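PDB 6TFX: ABC transporter substrate-binding protein from Rhizobium radiobacter, which binds the opine mannopinic acid as the solute-binding protein of an ABC transporter, probably handing it to the membrane permease for import. Local coordinates for residues Ala291-Ile296 / Leu301-Asp306; Pro390-Tyr395 / Glu439-Ala444; Gly81-Val86 / Lys154-Asp159; Thr30-Ile35 / Gly144-Pro149. All coordinates share one frame; numbering follows the deposited sequence.

Contact 1: Ala291-Ile296 / Leu301-Asp306; sequences AVPSVI and LGFDPD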
loop_
_atom_site.group_PDB
_atom_site.type_symbol
_atom_site.label_atom_id
_atom_site.label_comp_id
_atom_site.label_asym_id
_atom_site.label_seq_id
_atom_site.Cartn_x
_atom_site.Cartn_y
_atom_site.Cartn_z
ATOM N N ALA A 291 7.837 -16.008 -5.692
ATOM C CA ALA A 291 7.098 -15.879 -6.954
ATOM C C ALA A 291 5.637 -16.176 -6.616
ATOM O O ALA A 291 5.371 -17.014 -5.741
ATOM C CB ALA A 291 7.605 -16.887 -7.967
ATOM N N VAL A 292 4.701 -15.484 -7.279
ATOM C CA VAL A 292 3.271 -15.656 -6.985
ATOM C C VAL A 292 2.549 -16.220 -8.202
ATOM O O VAL A 292 2.580 -15.583 -9.262
ATOM C CB VAL A 292 2.621 -14.316 -6.507
ATOM C CG1 VAL A 292 1.130 -14.499 -6.183
ATOM C CG2 VAL A 292 3.350 -13.772 -5.292
ATOM N N PRO A 293 1.839 -17.362 -8.050
ATOM C CA PRO A 293 1.161 -17.951 -9.214
ATOM C C PRO A 293 -0.197 -17.336 -9.571
ATOM O O PRO A 293 -1.043 -18.038 -10.148
ATOM C CB PRO A 293 1.031 -19.425 -8.828
ATOM C CG PRO A 293 0.816 -19.377 -7.322
ATOM C CD PRO A 293 1.735 -18.241 -6.858
ATOM N N SER A 294 -0.408 -16.040 -9.294
ATOM C CA SER A 294 -1.641 -15.343 -9.667
ATOM C C SER A 294 -1.389 -13.850 -9.695
ATOM O O SER A 294 -0.232 -13.402 -9.510
ATOM C CB SER A 294 -2.812 -15.704 -8.748
ATOM O OG SER A 294 -4.027 -15.242 -9.337
ATOM N N VAL A 295 -2.453 -13.069 -9.912
ATOM C CA VAL A 295 -2.360 -11.634 -10.093
ATOM C C VAL A 295 -2.806 -10.820 -8.876
ATOM O O VAL A 295 -2.980 -9.602 -8.978
ATOM C CB VAL A 295 -3.120 -11.211 -11.375
ATOM C CG1 VAL A 295 -2.411 -11.744 -12.624
ATOM C CG2 VAL A 295 -4.585 -11.679 -11.326
ATOM N N ILE A 296 -2.953 -11.482 -7.730
ATOM C CA ILE A 296 -3.231 -10.860 -6.444
ATOM C C ILE A 296 -2.273 -11.482 -5.421
ATOM O O ILE A 296 -1.805 -12.605 -5.633
ATOM C CB ILE A 296 -4.717 -10.967 -6.013
ATOM C CG1 ILE A 296 -5.079 -12.391 -5.521
ATOM C CG2 ILE A 296 -5.662 -10.461 -7.128
ATOM C CD1 ILE A 296 -6.530 -12.474 -5.031
ATOM N N LEU A 301 -7.911 -13.896 0.877
ATOM C CA LEU A 301 -9.035 -14.829 0.832
ATOM C C LEU A 301 -9.460 -14.790 -0.654
ATOM O O LEU A 301 -9.633 -13.690 -1.206
ATOM C CB LEU A 301 -10.199 -14.307 1.707
ATOM C CG LEU A 301 -11.549 -14.993 1.510
ATOM C CD1 LEU A 301 -11.475 -16.428 1.936
ATOM C CD2 LEU A 301 -12.655 -14.298 2.324
ATOM N N GLY A 302 -9.566 -15.967 -1.281
ATOM C CA GLY A 302 -9.913 -16.073 -2.695
ATOM C C GLY A 302 -8.722 -16.226 -3.639
ATOM O O GLY A 302 -8.896 -16.390 -4.853
ATOM N N PHE A 303 -7.494 -16.196 -3.095
ATOM C CA PHE A 303 -6.279 -16.380 -3.900
ATOM C C PHE A 303 -6.354 -17.692 -4.682
ATOM O O PHE A 303 -6.750 -18.724 -4.110
ATOM C CB PHE A 303 -5.053 -16.384 -2.975
ATOM C CG PHE A 303 -3.756 -16.629 -3.708
ATOM C CD1 PHE A 303 -3.235 -15.664 -4.576
ATOM C CD2 PHE A 303 -3.073 -17.832 -3.556
ATOM C CE1 PHE A 303 -2.042 -15.895 -5.263
ATOM C CE2 PHE A 303 -1.870 -18.061 -4.252
ATOM C CZ PHE A 303 -1.375 -17.086 -5.101
ATOM N N ASP A 304 -5.944 -17.667 -5.962
ATOM C CA ASP A 304 -5.942 -18.855 -6.825
ATOM C C ASP A 304 -4.495 -19.349 -6.979
ATOM O O ASP A 304 -3.731 -18.762 -7.757
ATOM C CB ASP A 304 -6.528 -18.517 -8.205
ATOM C CG ASP A 304 -6.763 -19.726 -9.094
ATOM O OD1 ASP A 304 -6.405 -20.882 -8.665
ATOM O OD2 ASP A 304 -7.320 -19.546 -10.192
ATOM N N PRO A 305 -4.106 -20.450 -6.312
ATOM C CA PRO A 305 -2.726 -20.950 -6.498
ATOM C C PRO A 305 -2.496 -21.555 -7.880
ATOM O O PRO A 305 -1.354 -21.877 -8.211
ATOM C CB PRO A 305 -2.566 -22.033 -5.414
ATOM C CG PRO A 305 -3.840 -22.036 -4.599
ATOM C CD PRO A 305 -4.889 -21.294 -5.383
ATOM N N ASP A 306 -3.564 -21.726 -8.673
ATOM C CA ASP A 306 -3.502 -22.363 -9.989
ATOM C C ASP A 306 -4.165 -21.494 -11.061
ATOM O O ASP A 306 -4.899 -21.992 -11.910
ATOM C CB ASP A 306 -4.109 -23.797 -9.901
ATOM C CG ASP A 306 -4.141 -24.553 -11.208
ATOM O OD1 ASP A 306 -3.073 -24.647 -11.867
ATOM O OD2 ASP A 306 -5.241 -25.030 -11.594
#

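Contact 2: Pro390-Tyr395 / Glu439-Ala444; sequences PIADYY and ELWKEA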
loop_
_atom_site.group_PDB
_atom_site.type_symbol
_atom_site.label_atom_id
_atom_site.label_comp_id
_atom_site.label_asym_id
_atom_site.label_seq_id
_atom_site.Cartn_x
_atom_site.Cartn_y
_atom_site.Cartn_z
ATOM N N PRO A 390 -6.614 -8.166 2.923
ATOM C CA PRO A 390 -6.490 -9.541 2.417
ATOM C C PRO A 390 -7.782 -10.269 2.049
ATOM O O PRO A 390 -8.008 -11.424 2.478
ATOM C CB PRO A 390 -5.753 -10.272 3.549
ATOM C CG PRO A 390 -6.172 -9.524 4.798
ATOM C CD PRO A 390 -6.222 -8.070 4.349
ATOM N N ILE A 391 -8.592 -9.621 1.205
ATOM C CA ILE A 391 -9.793 -10.207 0.618
ATOM C C ILE A 391 -9.650 -9.875 -0.863
ATOM O O ILE A 391 -9.382 -8.724 -1.195
ATOM C CB ILE A 391 -11.086 -9.643 1.228
ATOM C CG1 ILE A 391 -11.207 -10.047 2.726
ATOM C CG2 ILE A 391 -12.292 -10.137 0.426
ATOM C CD1 ILE A 391 -12.369 -9.409 3.445
ATOM N N ALA A 392 -9.774 -10.892 -1.747
ATOM C CA ALA A 392 -9.529 -10.690 -3.188
ATOM C C ALA A 392 -10.259 -9.517 -3.797
ATOM O O ALA A 392 -9.739 -8.902 -4.750
ATOM C CB ALA A 392 -9.831 -11.962 -3.965
ATOM N N ASP A 393 -11.466 -9.193 -3.288
ATOM C CA ASP A 393 -12.249 -8.077 -3.840
ATOM C C ASP A 393 -11.453 -6.777 -3.925
ATOM O O ASP A 393 -11.630 -6.012 -4.883
ATOM C CB ASP A 393 -13.512 -7.801 -2.987
ATOM C CG ASP A 393 -14.282 -6.602 -3.531
ATOM O OD1 ASP A 393 -14.638 -6.619 -4.734
ATOM O OD2 ASP A 393 -14.502 -5.635 -2.763
ATOM N N TYR A 394 -10.578 -6.513 -2.939
ATOM C CA TYR A 394 -9.852 -5.236 -2.948
ATOM C C TYR A 394 -8.842 -5.179 -4.077
ATOM O O TYR A 394 -8.918 -4.278 -4.915
ATOM C CB TYR A 394 -9.204 -4.965 -1.573
ATOM C CG TYR A 394 -10.288 -4.690 -0.546
ATOM C CD1 TYR A 394 -10.899 -3.443 -0.476
ATOM C CD2 TYR A 394 -10.804 -5.715 0.244
ATOM C CE1 TYR A 394 -11.952 -3.197 0.402
ATOM C CE2 TYR A 394 -11.864 -5.482 1.130
ATOM C CZ TYR A 394 -12.449 -4.224 1.183
ATOM O OH TYR A 394 -13.498 -3.948 2.020
ATOM N N TYR A 395 -7.915 -6.132 -4.126
ATOM C CA TYR A 395 -6.918 -6.075 -5.213
ATOM C C TYR A 395 -7.604 -6.192 -6.561
ATOM O O TYR A 395 -7.271 -5.461 -7.493
ATOM C CB TYR A 395 -5.905 -7.215 -5.057
ATOM C CG TYR A 395 -4.489 -6.788 -5.383
ATOM C CD1 TYR A 395 -3.681 -6.195 -4.417
ATOM C CD2 TYR A 395 -3.946 -7.002 -6.649
ATOM C CE1 TYR A 395 -2.358 -5.838 -4.694
ATOM C CE2 TYR A 395 -2.622 -6.643 -6.938
ATOM C CZ TYR A 395 -1.832 -6.062 -5.954
ATOM O OH TYR A 395 -0.527 -5.688 -6.239
ATOM N N GLU A 439 -14.809 -19.277 -5.718
ATOM C CA GLU A 439 -14.723 -19.728 -7.120
ATOM C C GLU A 439 -14.847 -18.583 -8.113
ATOM O O GLU A 439 -14.143 -18.572 -9.134
ATOM C CB GLU A 439 -15.696 -20.847 -7.429
ATOM C CG GLU A 439 -15.280 -22.143 -6.741
ATOM C CD GLU A 439 -13.856 -22.619 -7.011
ATOM O OE1 GLU A 439 -13.108 -22.851 -6.035
ATOM O OE2 GLU A 439 -13.484 -22.747 -8.199
ATOM N N LEU A 440 -15.693 -17.594 -7.801
ATOM C CA LEU A 440 -15.832 -16.390 -8.663
ATOM C C LEU A 440 -14.559 -15.554 -8.614
ATOM O O LEU A 440 -14.087 -15.095 -9.669
ATOM C CB LEU A 440 -17.052 -15.546 -8.265
ATOM C CG LEU A 440 -18.393 -16.187 -8.604
ATOM C CD1 LEU A 440 -19.525 -15.601 -7.775
ATOM C CD2 LEU A 440 -18.683 -16.098 -10.114
ATOM N N TRP A 441 -13.947 -15.425 -7.412
ATOM C CA TRP A 441 -12.662 -14.703 -7.332
ATOM C C TRP A 441 -11.593 -15.442 -8.126
ATOM O O TRP A 441 -10.785 -14.796 -8.809
ATOM C CB TRP A 441 -12.231 -14.559 -5.883
ATOM C CG TRP A 441 -12.915 -13.417 -5.180
ATOM C CD1 TRP A 441 -13.294 -12.220 -5.726
ATOM C CD2 TRP A 441 -13.267 -13.355 -3.787
ATOM N NE1 TRP A 441 -13.899 -11.432 -4.765
ATOM C CE2 TRP A 441 -13.855 -12.087 -3.558
ATOM C CE3 TRP A 441 -13.124 -14.239 -2.704
ATOM C CZ2 TRP A 441 -14.334 -11.704 -2.299
ATOM C CZ3 TRP A 441 -13.594 -13.857 -1.453
ATOM C CH2 TRP A 441 -14.182 -12.598 -1.260
ATOM N N LYS A 442 -11.564 -16.792 -8.042
ATOM C CA LYS A 442 -10.563 -17.568 -8.804
ATOM C C LYS A 442 -10.803 -17.448 -10.314
ATOM O O LYS A 442 -9.854 -17.274 -11.079
ATOM C CB LYS A 442 -10.569 -19.046 -8.360
ATOM C CG LYS A 442 -10.087 -19.215 -6.920
ATOM C CD LYS A 442 -9.912 -20.713 -6.653
ATOM C CE LYS A 442 -9.320 -20.974 -5.299
ATOM N NZ LYS A 442 -9.208 -22.447 -5.044
ATOM N N GLU A 443 -12.080 -17.502 -10.749
ATOM C CA GLU A 443 -12.416 -17.356 -12.167
ATOM C C GLU A 443 -11.906 -15.989 -12.683
ATOM O O GLU A 443 -11.334 -15.922 -13.785
ATOM C CB GLU A 443 -13.922 -17.499 -12.370
ATOM C CG GLU A 443 -14.370 -17.420 -13.825
ATOM C CD GLU A 443 -15.874 -17.486 -14.059
ATOM O OE1 GLU A 443 -16.632 -17.689 -13.081
ATOM O OE2 GLU A 443 -16.298 -17.311 -15.225
ATOM N N ALA A 444 -12.053 -14.926 -11.868
ATOM C CA ALA A 444 -11.557 -13.593 -12.272
ATOM C C ALA A 444 -10.027 -13.654 -12.472
ATOM O O ALA A 444 -9.521 -13.178 -13.483
ATOM C CB ALA A 444 -11.911 -12.566 -11.207
HETATM O O HOH W 1 -14.980 -9.001 -5.838
#

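Contact 3: Gly81-Val86 / Lys154-Asp159; sequences GGYGNV and KERGDD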
loop_
_atom_site.group_PDB
_atom_site.type_symbol
_atom_site.label_atom_id
_atom_site.label_comp_id
_atom_site.label_asym_id
_atom_site.label_seq_id
_atom_site.Cartn_x
_atom_site.Cartn_y
_atom_site.Cartn_z
ATOM N N GLY A 81 -2.414 20.083 18.181
ATOM C CA GLY A 81 -2.359 21.514 17.908
ATOM C C GLY A 81 -3.440 22.403 18.493
ATOM O O GLY A 81 -3.507 23.578 18.128
ATOM N N GLY A 82 -4.248 21.896 19.412
ATOM C CA GLY A 82 -5.277 22.713 20.072
ATOM C C GLY A 82 -6.621 22.786 19.364
ATOM O O GLY A 82 -7.458 23.622 19.726
ATOM N N TYR A 83 -6.879 21.877 18.396
ATOM C CA TYR A 83 -8.170 21.864 17.688
ATOM C C TYR A 83 -9.329 21.335 18.549
ATOM O O TYR A 83 -10.467 21.369 18.097
ATOM C CB TYR A 83 -8.065 21.123 16.353
ATOM C CG TYR A 83 -7.454 21.999 15.288
ATOM C CD1 TYR A 83 -8.244 22.851 14.521
ATOM C CD2 TYR A 83 -6.081 21.987 15.048
ATOM C CE1 TYR A 83 -7.683 23.673 13.547
ATOM C CE2 TYR A 83 -5.510 22.803 14.073
ATOM C CZ TYR A 83 -6.314 23.662 13.339
ATOM O OH TYR A 83 -5.772 24.436 12.336
ATOM N N GLY A 84 -9.030 20.897 19.772
ATOM C CA GLY A 84 -10.025 20.453 20.745
ATOM C C GLY A 84 -10.434 19.000 20.648
ATOM O O GLY A 84 -9.705 18.172 20.095
ATOM N N ASN A 85 -11.604 18.681 21.221
ATOM C CA ASN A 85 -12.118 17.310 21.264
ATOM C C ASN A 85 -12.532 16.795 19.894
ATOM O O ASN A 85 -13.114 17.530 19.105
ATOM C CB ASN A 85 -13.328 17.215 22.212
ATOM C CG ASN A 85 -13.000 17.345 23.679
ATOM O OD1 ASN A 85 -11.911 17.001 24.129
ATOM N ND2 ASN A 85 -13.955 17.818 24.463
ATOM N N VAL A 86 -12.244 15.533 19.622
ATOM C CA VAL A 86 -12.689 14.889 18.380
ATOM C C VAL A 86 -14.192 14.608 18.554
ATOM O O VAL A 86 -14.599 14.005 19.560
ATOM C CB VAL A 86 -11.914 13.572 18.146
ATOM C CG1 VAL A 86 -12.378 12.905 16.850
ATOM C CG2 VAL A 86 -10.414 13.833 18.112
ATOM N N LYS A 154 -11.053 22.275 6.491
ATOM C CA LYS A 154 -11.837 23.356 5.853
ATOM C C LYS A 154 -11.036 24.620 5.666
ATOM O O LYS A 154 -11.202 25.288 4.649
ATOM C CB LYS A 154 -13.126 23.647 6.637
ATOM C CG LYS A 154 -14.251 22.679 6.257
ATOM C CD LYS A 154 -15.580 23.032 6.930
ATOM C CE LYS A 154 -16.770 22.445 6.196
ATOM N NZ LYS A 154 -16.811 20.964 6.266
ATOM N N GLU A 155 -10.172 24.956 6.645
ATOM C CA GLU A 155 -9.339 26.146 6.552
ATOM C C GLU A 155 -8.098 25.914 5.718
ATOM O O GLU A 155 -7.868 26.669 4.773
ATOM C CB GLU A 155 -8.927 26.674 7.945
ATOM C CG GLU A 155 -8.004 27.899 7.915
ATOM C CD GLU A 155 -8.421 29.068 7.038
ATOM O OE1 GLU A 155 -9.623 29.422 7.056
ATOM O OE2 GLU A 155 -7.546 29.629 6.331
ATOM N N ARG A 156 -7.275 24.912 6.087
ATOM C CA ARG A 156 -5.979 24.693 5.436
ATOM C C ARG A 156 -6.085 24.313 3.972
ATOM O O ARG A 156 -5.199 24.682 3.183
ATOM C CB ARG A 156 -5.131 23.702 6.211
ATOM C CG ARG A 156 -4.782 24.256 7.587
ATOM C CD ARG A 156 -3.940 23.332 8.439
ATOM N NE ARG A 156 -3.826 23.871 9.802
ATOM C CZ ARG A 156 -2.916 23.481 10.686
ATOM N NH1 ARG A 156 -2.030 22.547 10.367
ATOM N NH2 ARG A 156 -2.879 24.026 11.893
ATOM N N GLY A 157 -7.161 23.615 3.619
ATOM C CA GLY A 157 -7.440 23.227 2.240
ATOM C C GLY A 157 -6.250 22.569 1.576
ATOM O O GLY A 157 -5.729 21.578 2.089
ATOM N N ASP A 158 -5.772 23.164 0.463
ATOM C CA ASP A 158 -4.631 22.651 -0.306
ATOM C C ASP A 158 -3.322 22.572 0.486
ATOM O O ASP A 158 -2.414 21.849 0.066
ATOM C CB ASP A 158 -4.442 23.469 -1.603
ATOM C CG ASP A 158 -5.486 23.193 -2.685
ATOM O OD1 ASP A 158 -6.223 22.179 -2.567
ATOM O OD2 ASP A 158 -5.553 23.973 -3.661
ATOM N N ASP A 159 -3.217 23.294 1.620
ATOM C CA ASP A 159 -2.012 23.267 2.449
ATOM C C ASP A 159 -2.067 22.179 3.526
ATOM O O ASP A 159 -1.041 21.886 4.146
ATOM C CB ASP A 159 -1.760 24.639 3.095
ATOM C CG ASP A 159 -0.298 25.073 3.043
ATOM O OD1 ASP A 159 0.366 24.814 2.005
ATOM O OD2 ASP A 159 0.174 25.695 4.023
#

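Contact 4: Thr30-Ile35 / Gly144-Pro149; sequences TLVSYI and GGFIIP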
loop_
_atom_site.group_PDB
_atom_site.type_symbol
_atom_site.label_atom_id
_atom_site.label_comp_id
_atom_site.label_asym_id
_atom_site.label_seq_id
_atom_site.Cartn_x
_atom_site.Cartn_y
_atom_site.Cartn_z
ATOM N N THR A 30 3.379 5.648 5.758
ATOM C CA THR A 30 4.069 5.396 7.036
ATOM C C THR A 30 3.895 6.622 7.954
ATOM O O THR A 30 3.477 6.482 9.095
ATOM C CB THR A 30 5.549 5.095 6.818
ATOM O OG1 THR A 30 5.673 3.943 5.983
ATOM C CG2 THR A 30 6.289 4.830 8.148
ATOM N N LEU A 31 4.177 7.825 7.432
ATOM C CA LEU A 31 4.014 9.047 8.215
ATOM C C LEU A 31 2.568 9.188 8.682
ATOM O O LEU A 31 2.333 9.455 9.855
ATOM C CB LEU A 31 4.435 10.250 7.365
ATOM C CG LEU A 31 5.953 10.354 7.183
ATOM C CD1 LEU A 31 6.314 11.384 6.080
ATOM C CD2 LEU A 31 6.640 10.767 8.481
ATOM N N VAL A 32 1.587 8.958 7.778
ATOM C CA VAL A 32 0.167 9.031 8.129
ATOM C C VAL A 32 -0.165 8.089 9.304
ATOM O O VAL A 32 -0.922 8.470 10.203
ATOM C CB VAL A 32 -0.653 8.746 6.844
ATOM C CG1 VAL A 32 -2.058 8.252 7.134
ATOM C CG2 VAL A 32 -0.672 9.998 5.965
ATOM N N SER A 33 0.437 6.874 9.312
ATOM C CA SER A 33 0.175 5.907 10.385
ATOM C C SER A 33 0.704 6.359 11.749
ATOM O O SER A 33 0.334 5.771 12.773
ATOM C CB SER A 33 0.738 4.531 10.040
ATOM O OG SER A 33 2.140 4.480 10.251
ATOM N N TYR A 34 1.588 7.372 11.768
ATOM C CA TYR A 34 2.124 7.871 13.058
ATOM C C TYR A 34 1.312 9.083 13.547
ATOM O O TYR A 34 1.310 9.382 14.742
ATOM C CB TYR A 34 3.579 8.336 12.888
ATOM C CG TYR A 34 4.577 7.264 12.463
ATOM C CD1 TYR A 34 4.197 5.929 12.344
ATOM C CD2 TYR A 34 5.861 7.608 12.054
ATOM C CE1 TYR A 34 5.090 4.954 11.899
ATOM C CE2 TYR A 34 6.770 6.642 11.627
ATOM C CZ TYR A 34 6.387 5.313 11.560
ATOM O OH TYR A 34 7.301 4.389 11.086
ATOM N N ILE A 35 0.690 9.813 12.611
ATOM C CA ILE A 35 -0.024 11.066 12.898
ATOM C C ILE A 35 -1.480 10.885 13.211
ATOM O O ILE A 35 -2.023 11.670 13.991
ATOM C CB ILE A 35 0.134 12.014 11.661
ATOM C CG1 ILE A 35 1.629 12.299 11.349
ATOM C CG2 ILE A 35 -0.684 13.327 11.787
ATOM C CD1 ILE A 35 1.867 12.780 9.863
ATOM N N GLY A 144 -8.588 5.166 3.518
ATOM C CA GLY A 144 -9.655 6.120 3.802
ATOM C C GLY A 144 -10.276 6.085 5.179
ATOM O O GLY A 144 -11.231 6.819 5.430
ATOM N N GLY A 145 -9.779 5.216 6.060
ATOM C CA GLY A 145 -10.372 5.098 7.394
ATOM C C GLY A 145 -9.934 6.154 8.400
ATOM O O GLY A 145 -10.624 6.413 9.396
ATOM N N PHE A 146 -8.773 6.780 8.157
ATOM C CA PHE A 146 -8.240 7.755 9.112
ATOM C C PHE A 146 -9.160 8.953 9.250
ATOM O O PHE A 146 -9.706 9.424 8.249
ATOM C CB PHE A 146 -6.889 8.255 8.633
ATOM C CG PHE A 146 -5.799 7.209 8.689
ATOM C CD1 PHE A 146 -5.208 6.860 9.903
ATOM C CD2 PHE A 146 -5.280 6.662 7.520
ATOM C CE1 PHE A 146 -4.137 5.953 9.953
ATOM C CE2 PHE A 146 -4.219 5.734 7.570
ATOM C CZ PHE A 146 -3.660 5.386 8.784
ATOM N N ILE A 147 -9.294 9.461 10.486
ATOM C CA ILE A 147 -10.156 10.604 10.771
ATOM C C ILE A 147 -9.337 11.888 10.817
ATOM O O ILE A 147 -8.304 11.948 11.473
ATOM C CB ILE A 147 -10.973 10.384 12.067
ATOM C CG1 ILE A 147 -11.731 9.032 12.050
ATOM C CG2 ILE A 147 -11.918 11.570 12.366
ATOM C CD1 ILE A 147 -12.727 8.817 10.856
ATOM N N ILE A 148 -9.833 12.915 10.133
ATOM C CA ILE A 148 -9.198 14.239 10.118
ATOM C C ILE A 148 -10.151 15.316 10.701
ATOM O O ILE A 148 -11.367 15.077 10.757
ATOM C CB ILE A 148 -8.653 14.641 8.725
ATOM C CG1 ILE A 148 -9.793 15.036 7.749
ATOM C CG2 ILE A 148 -7.762 13.531 8.151
ATOM C CD1 ILE A 148 -9.315 15.508 6.369
ATOM N N PRO A 149 -9.622 16.495 11.110
ATOM C CA PRO A 149 -10.493 17.506 11.729
ATOM C C PRO A 149 -11.189 18.358 10.685
ATOM O O PRO A 149 -10.537 18.923 9.811
ATOM C CB PRO A 149 -9.546 18.335 12.618
ATOM C CG PRO A 149 -8.162 17.809 12.362
ATOM C CD PRO A 149 -8.206 16.920 11.159
#

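Contact 1: Ala291-Ile296 / Leu301-Asp306
The long loop between strand 289-291 and helix 314-323 folds back on itself here, and the ring of Phe-303 in its returning limb is received by Val-292, Pro-293, Ser-294 and Ile-296 of the outgoing one. CG of Phe-303 stands anti to the backbone N (chi1 177°), which carries the ring off the returning backbone and across to the other limb. Its CE1 and CZ corner does most of the touching. CG1 of Val-292 comes obliquely to CE1 of Phe-303 at 3.6 Å, while CD of Pro-293 meets CZ of Phe-303 at the ring edge, 3.8 Å away, the two side chains crossing at about a right angle. CG1 of Ile-296 lies 3.9 Å from Phe-303 CD1, also in the ring plane. Beside it the carbonyl O of Ile-296 faces the same edge, 3.3 Å from Phe-303 CE1; this oxygen is buried without a hydrogen-bond partner in the model.

Within the family 5 solute-binding fold, this doubled loop lies against helix 434-450. Gln-445 of that helix joins the limbs, its OE1 bonding to both Ser-294 OG and Asp-304 N, and Lys-446 forms a salt bridge with Asp-304 OD2. No hydrogen bond runs directly between 291-296 and 301-306. Further along, Pro-293 CG sits 3.4 Å from the carbonyl O of Pro-305, and Ser-294 CB 3.3 Å from that of Asp-304. The turn after Phe-303 is an Asx turn: Asp-306 N donates to Asp-304 OD1 (3.0 Å, N-H...O angle 151°), reaching the oxygen from above the carboxylate plane.

Contact 2: Pro390-Tyr395 / Glu439-Ala444
With chi1 at -81°, CG of Trp-441 is anti to its own carbonyl carbon, and the indole reaches from helix 434-450 to the start of helix 392-400; on that side Ile-391 holds CG2 anti to its backbone N, directed at the same ring system. The methyl of Ala-392 sits over one face of the indole, 3.7 Å from the centroid of the five-membered ring and 15° off its normal, a CH-pi contact; the nearest pair between these two residues is Ala-392 CB with Trp-441 CG at 3.6 Å. The backbone N of Asp-393 comes obliquely to Trp-441 NE1, 3.6 Å away. At the six-membered end, Ile-391 CG2 approaches Trp-441 CH2 obliquely at 3.5 Å.

The contact thus joins two helices through a single aromatic side chain, and Ala-428 of helix 422-430 also touches that indole. Polar linkage comes through one water in the plane of the indole at its edge. Trp-441 NE1 donates to this water over 2.9 Å, and the water in turn donates to Asp-393 OD1 at 2.6 Å. The same carboxylate oxygen forms a salt bridge with Arg-429 NE, so the aspartate that accepts the water's hydrogen bond has a charged partner from a third helix, 422-430.

Contact 3: Gly81-Val86 / Lys154-Asp159
Tyr-83 and Arg-156 meet at the surface, joining the glycine-rich loop ahead of helix 88-98 to the C-terminal end of helix 150-156 in the family 5 solute-binding fold. The close part is a single pair of side chains reaching toward each other from opposite directions. Their backbones stay well apart, with 12.0 Å between the CA atoms of Tyr-83 and Glu-155, the nearest across the contact. Arg-156 covers the gap with a chain extended from CG to NE, which brings its guanidinium to the hydroxyl end of the tyrosine. The ring and guanidinium planes are 69° apart, and NH2 of Arg-156 lies in the ring plane at its edge, so this is no stacked cation-pi arrangement.

Against that close pair stands a loose surround: the interface is small, 81 Å² in all and nearly all of it on these two residues, and both stay partly exposed to solvent. Val-165, from another loop, packs against both side chains. The other end of the guanidinium is held separately, since Arg-156 NH1 donates to the carbonyl O of Arg-163, which helps fix its rotation. Between the two side chains, Arg-156 NH2 donates a weak hydrogen bond to Tyr-83 OH, 3.0 Å long and bent to 125° at the hydrogen.

Contact 4: Thr30-Ile35 / Gly144-Pro149
Val-32 of helix 26-35 meets Phe-146 of the loop that leads into helix 150-156. In sequence order Thr-30 comes first: its carbonyl O accepts from Ser-33 OG at 2.7 Å, in the carbonyl plane and on a lone pair, which ties the serine hydroxyl back onto its own helix. Leu-31 packs instead on strands 180-185 and 198-203, and its carbonyl O accepts from the backbone N of both Tyr-34 and Ile-35.

Val-32 makes the principal contact. Its CG1 is anti to the backbone N (chi1 157°) and projects over a face of the Phe-146 ring, toward the CD2-CE2 side. The methyl carbon stands 3.7 Å from the ring centroid, 24° off the normal, which defines a CH-pi contact; the nearest pair, Val-32 CG1 to Phe-146 CE2, is only 3.3 Å, so the packing is tight. Next, Ser-33 presents backbone rather than side chain, its CA lying 4.2 Å from Phe-146 CZ at an oblique approach.

Elsewhere, Tyr-36 and Asn-141 also touch the side chain of Phe-146. All three residues that meet across the contact are buried, and no hydrogen bond links the segments. The attraction between these two segments is therefore probably mostly dispersion, the CH-pi contact included, while the one buried hydroxyl among them is satisfied within the helix itself.

How the contacts relate
Contacts 1 and 2 form one continuous patch, their centres 9 Å apart. Leu-301 joins them, its N and O probably hydrogen-bonded to Pro-390 O and Ala-392 N, each at 2.9 Å, and Ile-296 CD1 packs 3.5 Å from Ala-392 CB. Contacts 3 and 4 make a second group, centres 13 Å apart without touching, and their segments alternate along the chain. Contacts 1 and 4 lie on opposite sides of the chain's centre, 30 Å between centres, yet the side chains of Val-292 and Phe-146 are each about 11 Å from the bound opine ligand. The side chain of Ile-296 is about 10 Å from that of Cys-418, a magnesium-site residue.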